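Local coordinates for cell division protein FtsX (Streptococcus pneumoniae, PDB 6HFX), which forms part of the ABC transporter complex FtsEX in cell division and, through its large extracellular loop, interacts with the peptidoglycan hydrolase PcsB, at residues N5-V10 with I87-A92; V52-K57 with L82-I87; E59-L64 with D78-Y83. All coordinates share one frame; numbering follows the deposited sequence.

Contact 1: residues N5-V10 with I87-A92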
# COMPACT_ATOMS: atom_id res chain seq x y z
N ASN A 5 2.89 -11.72 -11.74
CA ASN A 5 1.60 -11.87 -11.09
C ASN A 5 1.60 -12.93 -10.00
O ASN A 5 0.97 -12.75 -8.95
CB ASN A 5 0.54 -12.20 -12.14
CG ASN A 5 0.77 -11.47 -13.46
OD1 ASN A 5 1.50 -10.48 -13.52
ND2 ASN A 5 0.13 -11.95 -14.52
N ASN A 6 2.27 -14.05 -10.24
CA ASN A 6 2.07 -15.20 -9.38
C ASN A 6 2.80 -15.07 -8.05
O ASN A 6 2.66 -15.95 -7.19
CB ASN A 6 2.48 -16.50 -10.10
CG ASN A 6 3.85 -16.42 -10.77
OD1 ASN A 6 4.69 -15.60 -10.41
ND2 ASN A 6 4.08 -17.29 -11.75
N VAL A 7 3.55 -13.98 -7.83
CA VAL A 7 4.21 -13.79 -6.55
C VAL A 7 3.93 -12.39 -6.01
O VAL A 7 4.58 -11.93 -5.06
CB VAL A 7 5.72 -14.04 -6.65
CG1 VAL A 7 6.07 -15.29 -7.55
CG2 VAL A 7 6.40 -12.79 -7.13
N ARG A 8 2.96 -11.70 -6.62
CA ARG A 8 2.59 -10.36 -6.17
C ARG A 8 1.43 -10.44 -5.20
O ARG A 8 0.41 -11.07 -5.50
CB ARG A 8 2.21 -9.45 -7.35
CG ARG A 8 0.72 -9.11 -7.43
CD ARG A 8 0.38 -7.95 -8.42
NE ARG A 8 -1.07 -7.83 -8.67
CZ ARG A 8 -1.65 -6.95 -9.50
NH1 ARG A 8 -0.91 -6.08 -10.18
NH2 ARG A 8 -2.97 -6.95 -9.63
N VAL A 9 1.60 -9.81 -4.04
CA VAL A 9 0.52 -9.51 -3.11
C VAL A 9 0.39 -7.99 -3.01
O VAL A 9 1.40 -7.28 -2.93
CB VAL A 9 0.77 -10.11 -1.72
CG1 VAL A 9 -0.46 -9.93 -0.87
CG2 VAL A 9 1.13 -11.56 -1.82
N VAL A 10 -0.83 -7.49 -3.00
CA VAL A 10 -1.05 -6.07 -2.80
C VAL A 10 -1.71 -5.88 -1.43
O VAL A 10 -2.79 -6.44 -1.15
CB VAL A 10 -1.89 -5.48 -3.95
CG1 VAL A 10 -1.97 -3.93 -3.89
CG2 VAL A 10 -1.33 -5.91 -5.28
N ILE A 87 3.08 -3.06 -2.55
CA ILE A 87 3.19 -4.15 -3.51
C ILE A 87 4.35 -5.03 -3.06
O ILE A 87 5.51 -4.60 -3.04
CB ILE A 87 3.38 -3.65 -4.94
CG1 ILE A 87 2.10 -2.97 -5.45
CG2 ILE A 87 3.67 -4.83 -5.86
CD1 ILE A 87 2.07 -1.50 -5.33
N VAL A 88 4.03 -6.26 -2.68
CA VAL A 88 4.94 -7.18 -2.02
C VAL A 88 5.24 -8.32 -2.97
O VAL A 88 4.33 -8.85 -3.63
CB VAL A 88 4.29 -7.71 -0.73
CG1 VAL A 88 5.22 -8.58 0.06
CG2 VAL A 88 3.72 -6.56 0.08
N GLU A 89 6.50 -8.72 -3.04
CA GLU A 89 6.89 -9.84 -3.87
C GLU A 89 7.26 -11.01 -2.99
O GLU A 89 8.14 -10.88 -2.13
CB GLU A 89 8.08 -9.47 -4.76
CG GLU A 89 8.77 -10.72 -5.30
CD GLU A 89 10.02 -10.41 -6.08
OE1 GLU A 89 10.55 -9.29 -5.95
OE2 GLU A 89 10.49 -11.30 -6.81
N ALA A 90 6.65 -12.18 -3.25
CA ALA A 90 6.98 -13.41 -2.54
C ALA A 90 8.17 -14.10 -3.20
O ALA A 90 8.50 -13.86 -4.36
CB ALA A 90 5.78 -14.36 -2.50
N ASN A 91 8.87 -14.94 -2.41
CA ASN A 91 9.99 -15.69 -2.96
C ASN A 91 9.50 -16.79 -3.89
O ASN A 91 10.19 -17.15 -4.85
CB ASN A 91 10.84 -16.31 -1.85
CG ASN A 91 11.47 -15.28 -0.95
OD1 ASN A 91 11.64 -15.52 0.26
ND2 ASN A 91 11.81 -14.12 -1.51
N ALA A 92 8.33 -17.35 -3.60
CA ALA A 92 7.72 -18.41 -4.38
C ALA A 92 6.22 -18.17 -4.40
O ALA A 92 5.67 -17.62 -3.44
CB ALA A 92 8.02 -19.80 -3.81

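Contact 2: residues V52-K57 with L82-I87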
# COMPACT_ATOMS: atom_id res chain seq x y z
N VAL A 52 9.18 -4.93 -0.80
CA VAL A 52 7.94 -4.28 -0.38
C VAL A 52 8.00 -2.83 -0.85
O VAL A 52 8.79 -2.03 -0.33
CB VAL A 52 7.75 -4.37 1.13
CG1 VAL A 52 6.36 -3.87 1.59
CG2 VAL A 52 7.97 -5.82 1.57
N THR A 53 7.19 -2.48 -1.86
CA THR A 53 7.29 -1.17 -2.51
C THR A 53 6.02 -0.36 -2.25
O THR A 53 4.91 -0.87 -2.40
CB THR A 53 7.55 -1.35 -4.01
OG1 THR A 53 8.74 -2.13 -4.20
CG2 THR A 53 7.74 -0.01 -4.69
N PHE A 54 6.19 0.90 -1.85
CA PHE A 54 5.04 1.76 -1.55
C PHE A 54 4.44 2.28 -2.85
O PHE A 54 5.17 2.68 -3.76
CB PHE A 54 5.45 2.93 -0.65
CG PHE A 54 4.28 3.79 -0.18
CD1 PHE A 54 3.40 3.32 0.77
CD2 PHE A 54 4.09 5.06 -0.69
CE1 PHE A 54 2.35 4.08 1.19
CE2 PHE A 54 3.02 5.85 -0.27
CZ PHE A 54 2.15 5.36 0.67
N SER A 55 3.11 2.26 -2.94
CA SER A 55 2.38 2.81 -4.08
C SER A 55 1.29 3.72 -3.52
O SER A 55 0.27 3.24 -3.02
CB SER A 55 1.77 1.71 -4.94
OG SER A 55 0.88 2.26 -5.87
N SER A 56 1.53 5.03 -3.59
CA SER A 56 0.65 6.02 -2.96
C SER A 56 -0.60 6.23 -3.79
O SER A 56 -0.54 6.23 -5.02
CB SER A 56 1.36 7.36 -2.81
OG SER A 56 1.38 8.07 -4.04
N LYS A 57 -1.73 6.47 -3.11
CA LYS A 57 -3.01 6.56 -3.79
C LYS A 57 -2.99 7.64 -4.86
O LYS A 57 -3.66 7.50 -5.89
CB LYS A 57 -4.14 6.80 -2.78
CG LYS A 57 -4.11 8.18 -2.12
CD LYS A 57 -5.32 8.38 -1.20
CE LYS A 57 -5.08 9.51 -0.25
NZ LYS A 57 -4.17 9.07 0.82
N LEU A 82 -8.92 6.20 -3.78
CA LEU A 82 -8.02 5.07 -3.83
C LEU A 82 -7.25 4.89 -2.50
O LEU A 82 -7.31 5.72 -1.60
CB LEU A 82 -7.06 5.23 -5.01
CG LEU A 82 -7.70 5.47 -6.39
CD1 LEU A 82 -6.60 5.63 -7.44
CD2 LEU A 82 -8.65 4.33 -6.76
N TYR A 83 -6.51 3.79 -2.39
CA TYR A 83 -5.82 3.44 -1.15
C TYR A 83 -4.32 3.33 -1.35
O TYR A 83 -3.87 2.71 -2.33
CB TYR A 83 -6.32 2.11 -0.59
CG TYR A 83 -7.80 2.07 -0.40
CD1 TYR A 83 -8.65 1.91 -1.49
CD2 TYR A 83 -8.37 2.22 0.86
CE1 TYR A 83 -10.03 1.88 -1.32
CE2 TYR A 83 -9.74 2.20 1.03
CZ TYR A 83 -10.56 2.03 -0.05
OH TYR A 83 -11.93 2.02 0.12
N ASP A 84 -3.56 3.89 -0.41
CA ASP A 84 -2.14 3.57 -0.30
C ASP A 84 -1.94 2.06 -0.20
O ASP A 84 -2.68 1.39 0.52
CB ASP A 84 -1.52 4.24 0.92
CG ASP A 84 -1.52 5.74 0.80
OD1 ASP A 84 -1.82 6.23 -0.30
OD2 ASP A 84 -1.24 6.41 1.80
N ALA A 85 -0.94 1.54 -0.90
CA ALA A 85 -0.72 0.10 -0.94
C ALA A 85 0.76 -0.19 -0.80
O ALA A 85 1.60 0.65 -1.11
CB ALA A 85 -1.26 -0.52 -2.25
N TYR A 86 1.06 -1.40 -0.35
CA TYR A 86 2.38 -2.01 -0.48
C TYR A 86 2.28 -3.14 -1.50
O TYR A 86 1.48 -4.08 -1.33
CB TYR A 86 2.93 -2.53 0.86
CG TYR A 86 3.47 -1.44 1.73
CD1 TYR A 86 4.54 -0.66 1.31
CD2 TYR A 86 2.92 -1.17 2.97
CE1 TYR A 86 5.04 0.33 2.09
CE2 TYR A 86 3.42 -0.15 3.76
CZ TYR A 86 4.47 0.58 3.31
OH TYR A 86 4.97 1.59 4.06
N ILE A 87 3.08 -3.06 -2.55
CA ILE A 87 3.19 -4.15 -3.51
C ILE A 87 4.35 -5.03 -3.06
O ILE A 87 5.51 -4.60 -3.04
CB ILE A 87 3.38 -3.65 -4.94
CG1 ILE A 87 2.10 -2.97 -5.45
CG2 ILE A 87 3.67 -4.83 -5.86
CD1 ILE A 87 2.07 -1.50 -5.33
O HOH W 1 7.98 -4.89 -4.36

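Contact 3: residues E59-L64 with D78-Y83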
# COMPACT_ATOMS: atom_id res chain seq x y z
N GLU A 59 -0.37 8.34 -6.69
CA GLU A 59 0.29 7.69 -7.82
C GLU A 59 -0.69 6.84 -8.63
O GLU A 59 -0.76 6.95 -9.86
CB GLU A 59 1.47 6.85 -7.32
CG GLU A 59 2.77 7.64 -7.11
CD GLU A 59 3.94 6.77 -6.64
OE1 GLU A 59 3.80 6.07 -5.61
OE2 GLU A 59 5.00 6.79 -7.30
N GLN A 60 -1.46 5.99 -7.96
CA GLN A 60 -2.38 5.14 -8.69
C GLN A 60 -3.50 5.93 -9.33
O GLN A 60 -4.11 5.46 -10.30
CB GLN A 60 -2.95 4.10 -7.73
CG GLN A 60 -1.90 3.46 -6.89
CD GLN A 60 -2.49 2.79 -5.69
OE1 GLN A 60 -3.54 2.14 -5.78
NE2 GLN A 60 -1.84 2.95 -4.54
N TYR A 61 -3.80 7.12 -8.80
CA TYR A 61 -4.91 7.91 -9.34
C TYR A 61 -4.53 8.48 -10.70
O TYR A 61 -5.36 8.51 -11.62
CB TYR A 61 -5.31 9.01 -8.34
CG TYR A 61 -6.60 9.77 -8.58
CD1 TYR A 61 -7.82 9.12 -8.63
CD2 TYR A 61 -6.60 11.16 -8.67
CE1 TYR A 61 -9.00 9.84 -8.81
CE2 TYR A 61 -7.76 11.87 -8.84
CZ TYR A 61 -8.96 11.21 -8.91
OH TYR A 61 -10.11 11.94 -9.09
N GLU A 62 -3.27 8.91 -10.85
CA GLU A 62 -2.77 9.33 -12.16
C GLU A 62 -2.56 8.14 -13.09
O GLU A 62 -2.79 8.24 -14.30
CB GLU A 62 -1.48 10.15 -12.01
CG GLU A 62 -1.73 11.60 -11.57
CD GLU A 62 -0.48 12.31 -11.08
OE1 GLU A 62 0.52 11.62 -10.77
OE2 GLU A 62 -0.49 13.56 -11.01
N LYS A 63 -2.15 6.99 -12.53
CA LYS A 63 -2.03 5.77 -13.34
C LYS A 63 -3.40 5.25 -13.74
O LYS A 63 -3.61 4.82 -14.89
CB LYS A 63 -1.25 4.70 -12.58
CG LYS A 63 -0.93 3.50 -13.43
CD LYS A 63 -0.24 3.97 -14.70
CE LYS A 63 -0.17 2.88 -15.74
NZ LYS A 63 0.86 1.86 -15.42
N LEU A 64 -4.36 5.34 -12.83
CA LEU A 64 -5.73 4.98 -13.17
C LEU A 64 -6.26 5.87 -14.30
O LEU A 64 -6.92 5.38 -15.23
CB LEU A 64 -6.60 5.11 -11.93
CG LEU A 64 -7.95 4.53 -12.29
CD1 LEU A 64 -7.69 3.07 -12.62
CD2 LEU A 64 -8.91 4.69 -11.13
N ASP A 78 -13.63 14.93 -6.69
CA ASP A 78 -14.49 14.57 -5.57
C ASP A 78 -13.74 13.64 -4.61
O ASP A 78 -14.19 12.54 -4.30
CB ASP A 78 -15.79 13.97 -6.13
CG ASP A 78 -16.62 13.22 -5.11
OD1 ASP A 78 -16.99 13.81 -4.07
OD2 ASP A 78 -16.91 12.03 -5.35
N ALA A 79 -12.58 14.10 -4.12
CA ALA A 79 -11.92 13.35 -3.06
C ALA A 79 -11.42 11.97 -3.48
O ALA A 79 -12.15 10.98 -3.35
CB ALA A 79 -12.85 13.19 -1.86
N ASN A 80 -10.22 11.91 -4.07
CA ASN A 80 -9.58 10.66 -4.48
C ASN A 80 -9.90 9.50 -3.54
O ASN A 80 -9.53 9.50 -2.37
CB ASN A 80 -8.05 10.86 -4.54
CG ASN A 80 -7.29 9.55 -4.78
OD1 ASN A 80 -7.86 8.46 -4.75
ND2 ASN A 80 -5.98 9.67 -5.02
N PRO A 81 -10.56 8.47 -4.06
CA PRO A 81 -11.04 7.34 -3.24
C PRO A 81 -10.12 6.13 -3.21
O PRO A 81 -10.57 5.08 -2.72
CB PRO A 81 -12.36 6.98 -3.92
CG PRO A 81 -12.12 7.32 -5.34
CD PRO A 81 -11.08 8.40 -5.44
N LEU A 82 -8.92 6.20 -3.78
CA LEU A 82 -8.02 5.07 -3.83
C LEU A 82 -7.25 4.89 -2.50
O LEU A 82 -7.31 5.72 -1.60
CB LEU A 82 -7.06 5.23 -5.01
CG LEU A 82 -7.70 5.47 -6.39
CD1 LEU A 82 -6.60 5.63 -7.44
CD2 LEU A 82 -8.65 4.33 -6.76
N TYR A 83 -6.51 3.79 -2.39
CA TYR A 83 -5.82 3.44 -1.15
C TYR A 83 -4.32 3.33 -1.35
O TYR A 83 -3.87 2.71 -2.33
CB TYR A 83 -6.32 2.11 -0.59
CG TYR A 83 -7.80 2.07 -0.40
CD1 TYR A 83 -8.65 1.91 -1.49
CD2 TYR A 83 -8.37 2.22 0.86
CE1 TYR A 83 -10.03 1.88 -1.32
CE2 TYR A 83 -9.74 2.20 1.03
CZ TYR A 83 -10.56 2.03 -0.05
OH TYR A 83 -11.93 2.02 0.12
O HOH W 2 -6.05 1.85 -4.25

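Contact 1: residues N5-V10 with I87-A92
V9 and V88 form the hydrogen-bonded pair at the heart of an antiparallel ladder, V9 N reaching V88 O at 2.9 Å and V88 N reaching V9 O at 2.8 Å. Non-hydrogen-bonded pairs flank them, R8 with E89 and V10 with I87. The two strand axes approach to 4.7 Å, with 150° between their directions. This is the central pair of a four-stranded sheet with the βαββαβ topology of a ferredoxin-like fold, in which the first strand lies between the third and the fourth. A third bond follows: A90 N donates to V7 O at 2.8 Å, and the same oxygen receives a CA-H...O contact from E89 CA.

The side chains divide between two faces. V9 and V88 share one, their CB atoms 4.4 Å apart, and V9 meets V96 and I99 of helix 96-103, which also reaches A90. R8, V10, I87 and E89 lie on the other, where I3 touches both I87 and E89. V7 lies beside A90, its CB 4.2 Å from A90 CB. With chi1 at -41°, its CG2 is wedged between its own backbone N and carbonyl carbon; this turns the methyl to the E89 side chain, which runs alongside, and brings V7 CG2 to 3.6 Å from E89 CG.

Contact 2: residues V52-K57 with L82-I87
The edge of the F54 ring is directed at the face of Y86 in an offset edge-to-face pair, centroids 5.5 Å apart and planes at 65°. These side chains ride on the antiparallel ladder of strands 49-55 and 85-90, the second and third of the ferredoxin-like fold. Y86 CE1 lies at the F54 edge, near its plane, while T53 O sits at the edge of Y86. V52 CG1 approaches Y86 obliquely, 3.7 Å from Y86 CD1. At its far end F54 CZ meets the D84 carboxylate, whose plane is turned 69° from the ring.

T53 with I87 and S55 with A85 are hydrogen-bonded pairs, and F54 with Y86 is the non-hydrogen-bonded pair between them. V52 and Y86 face helix 38-45; the Y86 hydroxyl is hydrogen-bonded to D19.

Where the strand gives way to helix 57-66, S56 is the N-cap. D84 adds a second acceptor at this helix start: its CG, anti to the carbonyl carbon (chi1 -65°), lets OD1 take the K57 N-H at 2.8 Å. The K57 chain passes L82 O and bends at its last torsion, bringing K57 NZ to 3.9 Å from D84 OD1, a long salt bridge.

Contact 3: residues E59-L64 with D78-Y83
The Y61 ring lies over the side chain of N80, with its plane only 18° from that of the amide. The chi1 of Y61 (-168°) sets CG opposite its own backbone N and carries the ring out over the asparagine. N80 CB stands almost exactly on the ring normal, 4.2 Å from the centroid of Y61, in a CH-pi contact. The amide carbon is displaced toward the rim and the two side chains run past each other in opposite directions, so N80 ND2 ends beside the root of the tyrosine, 3.5 Å from Y61 CB.

The amide that Y61 covers is itself engaged at both ends. N80 OD1 accepts the N-H of L82 at 2.7 Å, a nearly straight bond that closes an Asx turn, and N80 ND2 makes a weak hydrogen bond to K57 O in the first turn of helix 57-66. The Asx turn fixes the bend of the loop, and the weaker ND2 bond adds a link to the helix. In the ferredoxin-like fold this is the connection from the second to the third sheet strand, here enlarged by helix 57-66 and by the chain that returns from it through 78-83 to strand 85-90.

Just past the turn, L82 lays its CD1 methyl against the helix backbone, 3.4 Å from Y61 CA, and at the edge of the Y61 ring; the two side chains cross at about a right angle.

Q60, next to Y61 on the helix, meets the Y83 backbone directly through NE2 and by way of a water through OE1. Q60 NE2 donates to Y83 O at 3.0 Å, a bent bond (141° at the hydrogen) with the oxygen tilted out of the amide plane. The water donates to Q60 OE1 and accepts the N-H of Y83, its oxygen 2.7 Å from Y83 N.

How the contacts relate
Strand 85-90 is the element common to contacts 1 and 2: it pairs with strand 8-13 along one edge and with strand 49-55 along the other, and I87 belongs to both. The two contacts, with centres about 13 Å apart, also touch each other on both faces of the sheet, V10 CG1 against A85 CB at 3.9 Å on one and V88 CG2 against V52 CG1 at 4.1 Å on the other. Contact 3 lies about 11 Å from contact 2, centre to centre, and shares L82 and Y83 with it; the weak N80–K57 bond spans the two. The centres of contacts 1 and 3 are about 22 Å apart, with contact 2 linking them.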